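Local coordinates for shikimate 5-dehydrogenase (Mycobacterium fortuitum subsp. fortuitum DSM 46621, PDB 4XIJ), which probably catalyses the NADP-dependent interconversion of 3-dehydroshikimate and shikimate, the fourth of seven steps from erythrose 4-phosphate and phosphoenolpyruvate to chorismate, at residues 15-20 / 45-50; 97-102 / 111-116; 128-133 / 154-159. All blocks are in the same frame, centred on the assembly; numbering follows the deposited sequence.

Contact 1. Residues 15-20 / 45-50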
loop_
_atom_site.group_PDB
_atom_site.type_symbol
_atom_site.label_atom_id
_atom_site.label_comp_id
_atom_site.label_asym_id
_atom_site.label_seq_id
_atom_site.Cartn_x
_atom_site.Cartn_y
_atom_site.Cartn_z
ATOM N N LYS A 15 2.783 3.271 22.977
ATOM C CA LYS A 15 1.985 4.216 22.223
ATOM C C LYS A 15 2.324 4.164 20.749
ATOM O O LYS A 15 3.504 4.070 20.349
ATOM C CB LYS A 15 2.217 5.641 22.718
ATOM C CG LYS A 15 1.921 5.795 24.245
ATOM C CD LYS A 15 1.921 7.260 24.635
ATOM C CE LYS A 15 0.591 7.903 24.186
ATOM N NZ LYS A 15 -0.608 7.416 24.978
ATOM N N ALA A 16 1.270 4.260 19.951
ATOM C CA ALA A 16 1.406 4.351 18.501
ATOM C C ALA A 16 0.407 5.357 17.944
ATOM O O ALA A 16 -0.516 5.797 18.654
ATOM C CB ALA A 16 1.234 2.943 17.834
ATOM N N ALA A 17 0.550 5.709 16.680
ATOM C CA ALA A 17 -0.380 6.645 16.061
ATOM C C ALA A 17 -0.287 6.563 14.559
ATOM O O ALA A 17 0.708 6.047 14.003
ATOM C CB ALA A 17 -0.099 8.103 16.490
ATOM N N VAL A 18 -1.305 7.121 13.911
ATOM C CA VAL A 18 -1.209 7.452 12.481
ATOM C C VAL A 18 -1.107 8.952 12.299
ATOM O O VAL A 18 -1.808 9.717 12.953
ATOM C CB VAL A 18 -2.410 6.884 11.666
ATOM C CG1 VAL A 18 -3.811 7.415 12.146
ATOM C CG2 VAL A 18 -2.202 7.123 10.136
ATOM N N LEU A 19 -0.168 9.356 11.443
ATOM C CA LEU A 19 0.085 10.764 11.116
ATOM C C LEU A 19 -0.311 11.068 9.679
ATOM O O LEU A 19 0.027 10.305 8.773
ATOM C CB LEU A 19 1.565 11.103 11.279
ATOM C CG LEU A 19 2.313 10.744 12.556
ATOM C CD1 LEU A 19 3.732 11.358 12.561
ATOM C CD2 LEU A 19 1.603 10.885 13.871
ATOM N N GLY A 20 -1.010 12.175 9.462
ATOM C CA GLY A 20 -1.335 12.563 8.107
ATOM C C GLY A 20 -2.383 13.654 8.092
ATOM O O GLY A 20 -2.792 14.131 9.167
ATOM N N THR A 45 -1.970 2.109 23.214
ATOM C CA THR A 45 -2.858 3.097 22.610
ATOM C C THR A 45 -2.476 3.356 21.147
ATOM O O THR A 45 -1.320 3.172 20.747
ATOM C CB THR A 45 -2.843 4.414 23.387
ATOM O OG1 THR A 45 -1.499 4.921 23.459
ATOM C CG2 THR A 45 -3.403 4.197 24.796
ATOM N N TYR A 46 -3.452 3.792 20.362
ATOM C CA TYR A 46 -3.229 4.109 18.959
ATOM C C TYR A 46 -4.082 5.299 18.604
ATOM O O TYR A 46 -5.307 5.161 18.529
ATOM C CB TYR A 46 -3.556 2.908 18.056
ATOM C CG TYR A 46 -2.929 3.041 16.703
ATOM C CD1 TYR A 46 -3.387 4.007 15.831
ATOM C CD2 TYR A 46 -1.874 2.216 16.301
ATOM C CE1 TYR A 46 -2.833 4.179 14.616
ATOM C CE2 TYR A 46 -1.266 2.379 15.011
ATOM C CZ TYR A 46 -1.787 3.393 14.189
ATOM O OH TYR A 46 -1.348 3.628 12.944
ATOM N N GLU A 47 -3.470 6.455 18.404
ATOM C CA GLU A 47 -4.257 7.638 18.132
ATOM C C GLU A 47 -4.094 8.176 16.717
ATOM O O GLU A 47 -3.280 7.669 15.966
ATOM C CB GLU A 47 -3.943 8.721 19.140
ATOM C CG GLU A 47 -2.550 9.187 19.174
ATOM C CD GLU A 47 -2.275 9.912 20.507
ATOM O OE1 GLU A 47 -1.791 9.266 21.463
ATOM O OE2 GLU A 47 -2.594 11.110 20.611
ATOM N N ARG A 48 -4.939 9.151 16.375
ATOM C CA ARG A 48 -4.854 9.906 15.120
ATOM C C ARG A 48 -4.256 11.250 15.381
ATOM O O ARG A 48 -4.806 11.996 16.219
ATOM C CB ARG A 48 -6.224 10.164 14.519
ATOM C CG ARG A 48 -6.901 8.996 13.960
ATOM C CD ARG A 48 -8.348 9.381 13.398
ATOM N NE ARG A 48 -9.049 8.106 13.438
ATOM C CZ ARG A 48 -9.061 7.230 12.443
ATOM N NH1 ARG A 48 -8.472 7.515 11.285
ATOM N NH2 ARG A 48 -9.633 6.050 12.625
ATOM N N ILE A 49 -3.205 11.598 14.659
ATOM C CA ILE A 49 -2.604 12.920 14.784
ATOM C C ILE A 49 -2.574 13.617 13.440
ATOM O O ILE A 49 -1.911 13.170 12.516
ATOM C CB ILE A 49 -1.183 12.827 15.388
ATOM C CG1 ILE A 49 -1.219 12.096 16.737
ATOM C CG2 ILE A 49 -0.637 14.208 15.595
ATOM C CD1 ILE A 49 0.165 11.731 17.332
ATOM N N GLU A 50 -3.309 14.715 13.328
ATOM C CA GLU A 50 -3.257 15.502 12.108
ATOM C C GLU A 50 -1.859 16.108 12.010
ATOM O O GLU A 50 -1.331 16.672 12.986
ATOM C CB GLU A 50 -4.346 16.591 12.101
ATOM C CG GLU A 50 -4.503 17.247 10.730
ATOM C CD GLU A 50 -5.609 18.288 10.658
ATOM O OE1 GLU A 50 -6.273 18.547 11.694
ATOM O OE2 GLU A 50 -5.771 18.867 9.552
HETATM O O HOH W 1 -3.404 8.270 23.454
HETATM O O HOH W 2 -1.028 6.515 21.289
#

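Contact 2. Residues 97-102 / 111-116. With SO4 (sulfate ion), chain E.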
loop_
_atom_site.group_PDB
_atom_site.type_symbol
_atom_site.label_atom_id
_atom_site.label_comp_id
_atom_site.label_asym_id
_atom_site.label_seq_id
_atom_site.Cartn_x
_atom_site.Cartn_y
_atom_site.Cartn_z
ATOM N N ALA A 97 7.885 6.356 2.792
ATOM C CA ALA A 97 7.653 5.427 3.896
ATOM C C ALA A 97 6.291 5.635 4.542
ATOM O O ALA A 97 5.920 6.780 4.876
ATOM C CB ALA A 97 8.759 5.570 4.978
ATOM N N ASN A 98 5.548 4.545 4.742
ATOM C CA ASN A 98 4.288 4.672 5.460
ATOM C C ASN A 98 4.369 4.142 6.894
ATOM O O ASN A 98 3.346 4.007 7.552
ATOM C CB ASN A 98 3.165 3.938 4.713
ATOM C CG ASN A 98 3.261 2.420 4.891
ATOM O OD1 ASN A 98 4.351 1.900 5.080
ATOM N ND2 ASN A 98 2.136 1.717 4.873
ATOM N N THR A 99 5.582 3.850 7.360
ATOM C CA THR A 99 5.789 3.184 8.642
ATOM C C THR A 99 7.065 3.677 9.268
ATOM O O THR A 99 8.097 3.774 8.587
ATOM C CB THR A 99 5.906 1.649 8.496
ATOM O OG1 THR A 99 4.774 1.132 7.773
ATOM C CG2 THR A 99 5.950 0.936 9.891
ATOM N N LEU A 100 6.984 3.998 10.561
ATOM C CA LEU A 100 8.185 4.352 11.346
ATOM C C LEU A 100 8.200 3.471 12.565
ATOM O O LEU A 100 7.206 3.420 13.289
ATOM C CB LEU A 100 8.177 5.831 11.738
ATOM C CG LEU A 100 8.392 6.817 10.583
ATOM C CD1 LEU A 100 8.012 8.240 11.023
ATOM C CD2 LEU A 100 9.839 6.718 10.100
ATOM N N VAL A 101 9.292 2.731 12.741
ATOM C CA VAL A 101 9.363 1.793 13.862
ATOM C C VAL A 101 10.486 2.192 14.806
ATOM O O VAL A 101 11.612 2.413 14.362
ATOM C CB VAL A 101 9.607 0.335 13.409
ATOM C CG1 VAL A 101 9.570 -0.643 14.662
ATOM C CG2 VAL A 101 8.552 -0.053 12.395
ATOM N N ARG A 102 10.221 2.239 16.110
ATOM C CA ARG A 102 11.288 2.516 17.052
ATOM C C ARG A 102 12.255 1.298 17.161
ATOM O O ARG A 102 11.840 0.126 17.305
ATOM C CB ARG A 102 10.698 2.855 18.412
ATOM C CG ARG A 102 11.652 3.672 19.339
ATOM C CD ARG A 102 11.916 5.009 18.703
ATOM N NE ARG A 102 12.459 6.032 19.589
ATOM C CZ ARG A 102 11.734 6.702 20.495
ATOM N NH1 ARG A 102 12.322 7.636 21.239
ATOM N NH2 ARG A 102 10.429 6.432 20.687
ATOM N N ASP A 111 9.891 2.185 6.912
ATOM C CA ASP A 111 9.607 1.091 5.994
ATOM C C ASP A 111 8.412 1.479 5.147
ATOM O O ASP A 111 7.699 2.468 5.447
ATOM C CB ASP A 111 9.349 -0.230 6.751
ATOM C CG ASP A 111 9.342 -1.479 5.860
ATOM O OD1 ASP A 111 9.820 -1.456 4.692
ATOM O OD2 ASP A 111 8.884 -2.530 6.370
ATOM N N ASN A 112 8.199 0.722 4.083
ATOM C CA ASN A 112 7.014 0.932 3.267
ATOM C C ASN A 112 6.199 -0.352 3.181
ATOM O O ASN A 112 6.566 -1.260 2.449
ATOM C CB ASN A 112 7.405 1.441 1.860
ATOM C CG ASN A 112 6.191 1.901 1.096
ATOM O OD1 ASN A 112 5.241 1.104 0.931
ATOM N ND2 ASN A 112 6.164 3.186 0.656
ATOM N N THR A 113 5.115 -0.447 3.959
ATOM C CA THR A 113 4.324 -1.654 3.898
ATOM C C THR A 113 3.174 -1.552 2.894
ATOM O O THR A 113 2.433 -2.510 2.726
ATOM C CB THR A 113 3.757 -2.048 5.271
ATOM O OG1 THR A 113 2.714 -1.116 5.645
ATOM C CG2 THR A 113 4.881 -2.117 6.318
ATOM N N ASP A 114 3.065 -0.419 2.169
ATOM C CA ASP A 114 2.158 -0.370 1.009
ATOM C C ASP A 114 2.610 -1.448 0.003
ATOM O O ASP A 114 1.771 -2.022 -0.717
ATOM C CB ASP A 114 2.120 1.033 0.374
ATOM C CG ASP A 114 1.534 2.055 1.298
ATOM O OD1 ASP A 114 0.519 1.758 1.936
ATOM O OD2 ASP A 114 2.064 3.164 1.404
ATOM N N VAL A 115 3.919 -1.735 -0.040
ATOM C CA VAL A 115 4.408 -2.814 -0.878
ATOM C C VAL A 115 3.757 -4.164 -0.481
ATOM O O VAL A 115 3.305 -4.951 -1.349
ATOM C CB VAL A 115 5.941 -2.889 -0.806
ATOM C CG1 VAL A 115 6.415 -4.137 -1.441
ATOM C CG2 VAL A 115 6.542 -1.640 -1.505
ATOM N N ASP A 116 3.694 -4.441 0.832
ATOM C CA ASP A 116 3.040 -5.651 1.310
ATOM C C ASP A 116 1.553 -5.646 0.979
ATOM O O ASP A 116 0.950 -6.718 0.793
ATOM C CB ASP A 116 3.120 -5.786 2.840
ATOM C CG ASP A 116 4.519 -5.871 3.370
ATOM O OD1 ASP A 116 5.265 -6.722 2.925
ATOM O OD2 ASP A 116 4.873 -5.056 4.222
HETATM S S SO4 E . -1.421 4.244 3.975
HETATM O O1 SO4 E . -2.568 3.371 3.605
HETATM O O2 SO4 E . -1.619 5.529 3.235
HETATM O O3 SO4 E . -1.373 4.530 5.438
HETATM O O4 SO4 E . -0.216 3.440 3.731
#

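Contact 3. Residues 128-133 / 154-159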
loop_
_atom_site.group_PDB
_atom_site.type_symbol
_atom_site.label_atom_id
_atom_site.label_comp_id
_atom_site.label_asym_id
_atom_site.label_seq_id
_atom_site.Cartn_x
_atom_site.Cartn_y
_atom_site.Cartn_z
ATOM N N SER A 128 3.520 -11.033 -16.615
ATOM C CA SER A 128 3.254 -9.738 -17.221
ATOM C C SER A 128 2.129 -9.050 -16.448
ATOM O O SER A 128 1.016 -9.572 -16.328
ATOM C CB SER A 128 2.869 -9.873 -18.702
ATOM O OG SER A 128 2.493 -8.595 -19.183
ATOM N N ALA A 129 2.425 -7.898 -15.879
ATOM C CA ALA A 129 1.449 -7.185 -15.027
ATOM C C ALA A 129 1.246 -5.780 -15.499
ATOM O O ALA A 129 2.189 -5.161 -15.997
ATOM C CB ALA A 129 1.926 -7.156 -13.542
ATOM N N LEU A 130 0.028 -5.275 -15.337
ATOM C CA LEU A 130 -0.309 -3.885 -15.648
ATOM C C LEU A 130 -0.473 -3.099 -14.355
ATOM O O LEU A 130 -1.016 -3.612 -13.370
ATOM C CB LEU A 130 -1.652 -3.782 -16.411
ATOM C CG LEU A 130 -1.806 -4.755 -17.586
ATOM C CD1 LEU A 130 -3.167 -4.537 -18.269
ATOM C CD2 LEU A 130 -0.645 -4.616 -18.617
ATOM N N VAL A 131 -0.055 -1.842 -14.369
ATOM C CA VAL A 131 -0.453 -0.865 -13.354
ATOM C C VAL A 131 -1.365 0.100 -14.090
ATOM O O VAL A 131 -0.993 0.687 -15.134
ATOM C CB VAL A 131 0.747 -0.146 -12.748
ATOM C CG1 VAL A 131 0.293 0.951 -11.804
ATOM C CG2 VAL A 131 1.622 -1.148 -12.036
ATOM N N ILE A 132 -2.600 0.240 -13.613
ATOM C CA ILE A 132 -3.525 1.197 -14.247
ATOM C C ILE A 132 -3.432 2.505 -13.463
ATOM O O ILE A 132 -3.773 2.532 -12.275
ATOM C CB ILE A 132 -5.007 0.705 -14.260
ATOM C CG1 ILE A 132 -5.174 -0.789 -14.611
ATOM C CG2 ILE A 132 -5.842 1.599 -15.183
ATOM C CD1 ILE A 132 -4.566 -1.185 -15.918
ATOM N N GLY A 133 -3.025 3.586 -14.118
ATOM C CA GLY A 133 -2.850 4.879 -13.478
ATOM C C GLY A 133 -1.392 5.206 -13.206
ATOM O O GLY A 133 -0.501 4.318 -13.264
ATOM N N THR A 154 3.796 -3.056 -17.261
ATOM C CA THR A 154 3.319 -2.057 -18.221
ATOM C C THR A 154 2.462 -1.025 -17.479
ATOM O O THR A 154 1.485 -1.380 -16.786
ATOM C CB THR A 154 2.496 -2.724 -19.347
ATOM O OG1 THR A 154 3.302 -3.706 -20.000
ATOM C CG2 THR A 154 1.974 -1.715 -20.400
ATOM N N ILE A 155 2.802 0.247 -17.651
ATOM C CA ILE A 155 2.078 1.347 -17.016
ATOM C C ILE A 155 1.000 1.778 -18.005
ATOM O O ILE A 155 1.297 2.288 -19.097
ATOM C CB ILE A 155 2.999 2.532 -16.688
ATOM C CG1 ILE A 155 4.229 2.075 -15.908
ATOM C CG2 ILE A 155 2.221 3.622 -15.900
ATOM C CD1 ILE A 155 3.985 1.395 -14.518
ATOM N N VAL A 156 -0.250 1.556 -17.638
ATOM C CA VAL A 156 -1.403 1.903 -18.482
ATOM C C VAL A 156 -1.955 3.183 -17.936
ATOM O O VAL A 156 -2.562 3.206 -16.863
ATOM C CB VAL A 156 -2.452 0.754 -18.475
ATOM C CG1 VAL A 156 -3.691 1.131 -19.231
ATOM C CG2 VAL A 156 -1.828 -0.565 -18.997
ATOM N N ALA A 157 -1.711 4.269 -18.640
ATOM C CA ALA A 157 -2.069 5.574 -18.112
ATOM C C ALA A 157 -2.177 6.566 -19.259
ATOM O O ALA A 157 -1.724 6.310 -20.383
ATOM C CB ALA A 157 -1.017 6.070 -17.078
ATOM N N ARG A 158 -2.760 7.713 -18.968
ATOM C CA ARG A 158 -2.947 8.756 -19.963
ATOM C C ARG A 158 -1.736 9.649 -20.161
ATOM O O ARG A 158 -1.456 10.112 -21.282
ATOM C CB ARG A 158 -4.125 9.634 -19.544
ATOM C CG ARG A 158 -4.433 10.744 -20.514
ATOM C CD ARG A 158 -5.721 11.493 -20.111
ATOM N NE ARG A 158 -6.871 10.587 -20.156
ATOM C CZ ARG A 158 -7.500 10.093 -19.091
ATOM N NH1 ARG A 158 -7.139 10.449 -17.857
ATOM N NH2 ARG A 158 -8.490 9.223 -19.278
ATOM N N ASP A 159 -1.022 9.933 -19.069
ATOM C CA ASP A 159 0.054 10.920 -19.109
ATOM C C ASP A 159 1.387 10.230 -19.330
ATOM O O ASP A 159 1.863 9.506 -18.492
ATOM C CB ASP A 159 0.079 11.754 -17.817
ATOM C CG ASP A 159 0.954 12.965 -17.954
ATOM O OD1 ASP A 159 0.439 14.021 -18.412
ATOM O OD2 ASP A 159 2.165 12.831 -17.651
HETATM O O HOH W 3 3.086 -6.020 -18.667
#

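Contact 1. Residues 15-20 / 45-50
Lys15 lies alongside Thr45 at the start of two parallel strands, and its bent chain (chi3 77°, chi4 69°) curls NZ back to donate to Thr45 OG1 at 3.1 Å. One water joins NZ to Glu47 OE1; a second donates hydrogen bonds to Ala16 O and Glu47 OE1 and accepts from Thr45 OG1, extending the direct Lys15-Thr45 bond to Glu47. Ala16 O also accepts from Glu47 N at 3.0 Å. The methyl of Ala16 is small enough to sit 3.5 Å from Tyr46 CD2, where the ring lies along strand 15-20 with Ala17 CA over one face. Ala17 turns the other way, its CB meeting Ile49 CD1 at 3.7 Å. Val18 bonds strand 45-50 through both N (to Glu47 O) and O (from Ile49 N), each 2.9 Å, while CG1 runs beside Arg48 CG. Leu19 presses CD2 on Ile49 CB at 3.7 Å, and Gly20, whose backbone angles suit a residue without CB, adds a weak bond to Ile49 O. Helix 28-38 connects these strands as a beta-alpha-beta unit and covers Tyr46 and Arg48; helix 56-61 covers Leu19 and Ile49; Tyr46 OH bonds Ser71 of strand 67-72, which continues the sheet beyond 15-20.

Contact 2. Residues 97-102 / 111-116
Asp111 and Thr99 form an antiparallel hydrogen-bonded pair, the last rung of a beta hairpin whose second strand leaves the substrate-binding domain's sheet for helix 114-122. Asp111 N donates to Thr99 O at 2.9 Å, but the return bond is weak: Asp111 O is shared by Thr99 N and Asn98 N, both poorly aligned. The Asp111 carboxylate turns to Arg90 and Thr88. Asn112 uses OD1 to cap the helix at Val115 N, while its ND2 holds Ser96 O. Thr113 is gripped twice, a task suited to asparagine, which can accept at OD1 and donate from ND2 of one flat amide. Thr113 N reaches Asn98 OD1 at 2.7 Å, and Asn98 ND2 gives a nearly straight bond to Thr113 OG1 at 3.0 Å, with that oxygen close to the amide plane and bonded also to Gln252 O of helix 246-261. Asn98 CG lies between its backbone N and carbonyl carbon (chi1 76°), swinging the amide across Thr113. Asp114, salt-bridged to Lys77, sits beside a sulfate also held by Lys77 and Thr73. Asn98 ND2 donates to sulfate O4 at 3.1 Å, and OD1 of the same amide takes Thr99 OG1 at 2.8 Å from the face opposite Thr113 N.

Contact 3. Residues 128-133 / 154-159
Thr154 and Val156 are joined to strand 128-132 by an unbroken ladder of four backbone hydrogen bonds. Thr154 N donates to Ala129 O at 2.9 Å and Thr154 O accepts from Val131 N; one step on, Val156 N donates to Val131 O and Val156 O accepts from Gly133 N at 2.8 Å, the N-H pointing almost straight at the oxygen. Thus Thr154 and Val156 each bond through both N and O, the pattern of parallel strands. Two CA-H...O contacts supplement it, from Leu130 CA to Thr154 O and from Ile132 CA to Val156 O.

The side chains are mostly branched and apolar, which suits buried strands. On one face Leu130 lies alongside Thr154, its CD2 3.7 Å from Thr154 CB, and Ile132 runs beside Val156, both of these also touching Ile182. Ile132 CG1 stands anti to the carbonyl carbon (chi1 -42°) and a second bend (chi2 -56°) brings CD1 to 3.8 Å from Val156 CB. On the other face Ile155 CD1 meets Val131 CB at 4.0 Å, covered by helices 138-147 and 160-172.

Polar side chains appear at the start of the ladder, where a water bonded to Thr154 OG1 also donates to Ala129 O at 2.9 Å. At the far end Gly133 O is buried without a partner, and Ala157 CB packs near Gly133 C.

Gly133 has a positive phi of 103°, a conformation in which a CB would collide with the preceding carbonyl, and it begins a glycine-rich turn running through Gly135 to Ala138 and into helix 138-147. Strand, glycine-rich turn, helix and parallel strand make a beta-alpha-beta crossover with a GxGxxA pattern, consistent with the dinucleotide-binding start of a Rossmann fold and with the NADP binding expected of this family.

In the fold
The three contacts follow one another along the chain and trace its two-domain build. Contacts 1 and 2 both reach the same mixed sheet of the substrate-binding domain, with centres 14 Å apart and nearest atoms about 6 Å apart. Contact 3 lies in the separate parallel sheet, its centre 33 Å from that of contact 1 and on the opposite side of the chain's centre. Contact 2 stands between them, 24 Å from contact 3 by centres, and its second segment leads through helix 114-122 into strand 128-132. The sulfate touches contact 2 and lies about 5 Å from the side chain of Val18 in contact 1; though probably from the crystallisation liquor, it may mark a pocket, plausibly the substrate site, lined by Lys77, Thr73, Asn98 and Asp114.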